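Local structure of subclass B3 metallo-beta-lactamase (Sphingobium indicum, 7LUU) at residues G199-M202 against G203-T206. The protein probably hydrolyses beta-lactam antibiotics, using a pair of zinc ions, as a subclass B3 metallo-beta-lactamase. Numbering follows the deposited sequence.
Sequences GHTM and GSMT. With ZN (zinc ion), chain B.
T201 and S204 face each other across a type I beta turn, and their hydroxyls, OG1 of T201 and OG of S204, lie 2.8 Å apart; the single proton of T201 OG1 can go to S204 OG or to the water beside it, a choice not settled. T201 brings OG1 there by setting it between its own backbone N and carbonyl carbon (chi1 70°), while CG2 lies beside the backbone N. S204 OG also passes near the edge of the H200 ring, close to its plane, and comes within 4.0 Å of H200 CB.

Backbone bonding across the turn is slight: S204 N reaches T201 O at 3.5 Å, a weak bond although nearly straight at 168°. Two waters also bridge the turn. One joins T201 OG1 to G203 N, from which it accepts at 2.8 Å; the other donates to both M202 O and S204 O, just ahead of strand 205-213.

This is the loop of the metallo-beta-lactamase fold that leads from strand 190-196 into strand 205-213 and carries a zinc ligand on the way. H200, with CG anti to its backbone N (chi1 179°), sends NE2 to the zinc at 2.0 Å. E122, H124 and a water 1.9 Å from the zinc complete its four ligands. On the other ring nitrogen, ND1 is hydrogen-bonded to N227 O, a second-shell contact that helps fix the ring's rotation.

M202 starts away from the turn, although CB still touches G203 N, and the chain, bent at chi2 and chi3, packs against P243 and I244 of helix 242-257.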
ATOM      1  N   GLY A 199       2.408  -3.632  11.682  1.00 14.68           N
ATOM      2  CA  GLY A 199       3.236  -4.811  11.889  1.00 16.49           C
ATOM      3  C   GLY A 199       4.461  -4.712  10.997  1.00 17.42           C
ATOM      4  O   GLY A 199       5.609  -4.806  11.407  1.00 17.09           O
ATOM      5  N   HIS A 200       4.211  -4.599   9.690  1.00 16.64           N
ATOM      6  CA  HIS A 200       5.347  -4.409   8.788  1.00 16.87           C
ATOM      7  C   HIS A 200       6.042  -3.099   9.111  1.00 17.63           C
ATOM      8  O   HIS A 200       7.294  -3.025   9.172  1.00 16.15           O
ATOM      9  CB  HIS A 200       4.803  -4.461   7.353  1.00 14.46           C
ATOM     10  CG  HIS A 200       5.849  -4.258   6.302  1.00 13.85           C
ATOM     11  ND1 HIS A 200       6.768  -5.233   5.961  1.00 15.04           N
ATOM     12  CD2 HIS A 200       6.129  -3.172   5.538  1.00 13.70           C
ATOM     13  CE1 HIS A 200       7.583  -4.747   5.025  1.00 17.27           C
ATOM     14  NE2 HIS A 200       7.200  -3.514   4.742  1.00 14.51           N
ATOM     15  N   THR A 201       5.230  -2.057   9.336  1.00 16.55           N
ATOM     16  CA  THR A 201       5.664  -0.813   9.992  1.00 16.81           C
ATOM     17  C   THR A 201       4.538  -0.403  10.917  1.00 15.29           C
ATOM     18  O   THR A 201       3.423  -0.917  10.826  1.00 15.69           O
ATOM     19  CB  THR A 201       5.934   0.331   9.007  1.00 17.11           C
ATOM     20  OG1 THR A 201       4.706   0.793   8.425  1.00 15.98           O
ATOM     21  CG2 THR A 201       6.888  -0.085   7.864  1.00 16.03           C
ATOM     22  N   MET A 202       4.813   0.575  11.782  1.00 15.55           N
ATOM     23  CA  MET A 202       3.740   0.958  12.711  1.00 16.91           C
ATOM     24  C   MET A 202       2.577   1.703  12.052  1.00 17.22           C
ATOM     25  O   MET A 202       1.449   1.651  12.573  1.00 19.64           O
ATOM     26  CB  MET A 202       4.313   1.794  13.852  1.00 21.41           C
ATOM     27  CG  MET A 202       4.994   0.962  14.960  1.00 21.12           C
ATOM     28  SD  MET A 202       4.008  -0.344  15.691  1.00 22.77           S
ATOM     29  CE  MET A 202       2.670   0.636  16.443  1.00 24.44           C
ATOM     30  N   GLY A 203       2.820   2.391  10.953  1.00 15.04           N
ATOM     31  CA  GLY A 203       1.830   3.182  10.254  1.00 17.84           C
ATOM     32  C   GLY A 203       1.247   2.498   9.041  1.00 15.51           C
ATOM     33  O   GLY A 203       0.526   3.158   8.275  1.00 15.29           O
ATOM     34  N   SER A 204       1.522   1.212   8.844  1.00 12.71           N
ATOM     35  CA  SER A 204       0.933   0.523   7.698  1.00 13.33           C
ATOM     36  C   SER A 204      -0.594   0.592   7.749  1.00 13.01           C
ATOM     37  O   SER A 204      -1.212   0.452   8.831  1.00 13.84           O
ATOM     38  CB  SER A 204       1.382  -0.942   7.685  1.00 13.60           C
ATOM     39  OG  SER A 204       2.799  -1.010   7.366  1.00 16.56           O
ATOM     40  N   MET A 205      -1.204   0.734   6.563  1.00 14.32           N
ATOM     41  CA  MET A 205      -2.642   1.029   6.530  1.00 13.82           C
ATOM     42  C   MET A 205      -3.261   0.355   5.319  1.00 15.93           C
ATOM     43  O   MET A 205      -2.676   0.351   4.233  1.00 12.43           O
ATOM     44  CB  MET A 205      -2.888   2.554   6.486  1.00 15.26           C
ATOM     45  CG  MET A 205      -4.434   2.914   6.474  1.00 17.55           C
ATOM     46  SD  MET A 205      -4.645   4.597   7.176  1.00 19.14           S
ATOM     47  CE  MET A 205      -4.970   4.135   8.892  1.00 21.65           C
ATOM     48  N   THR A 206      -4.464  -0.187   5.514  1.00 13.14           N
ATOM     49  CA  THR A 206      -5.250  -0.899   4.512  1.00 12.24           C
ATOM     50  C   THR A 206      -6.481  -0.061   4.193  1.00 14.90           C
ATOM     51  O   THR A 206      -6.995   0.656   5.040  1.00 13.77           O
ATOM     52  CB  THR A 206      -5.622  -2.272   5.101  1.00 15.70           C
ATOM     53  OG1 THR A 206      -4.443  -3.059   5.184  1.00 13.74           O
ATOM     54  CG2 THR A 206      -6.732  -3.025   4.282  1.00 15.20           C
TER
HETATM   55 ZN    ZN B 301       7.783  -2.202   3.338  1.00 17.46          ZN
HETATM   56  O   HOH W   1       4.667   3.494   9.118  1.00 20.38           O
HETATM   57  O   HOH W   2      -1.056   1.558  11.352  1.00 24.29           O
HETATM   58  O   HOH W   3       8.299  -2.638   1.527  1.00 19.96           O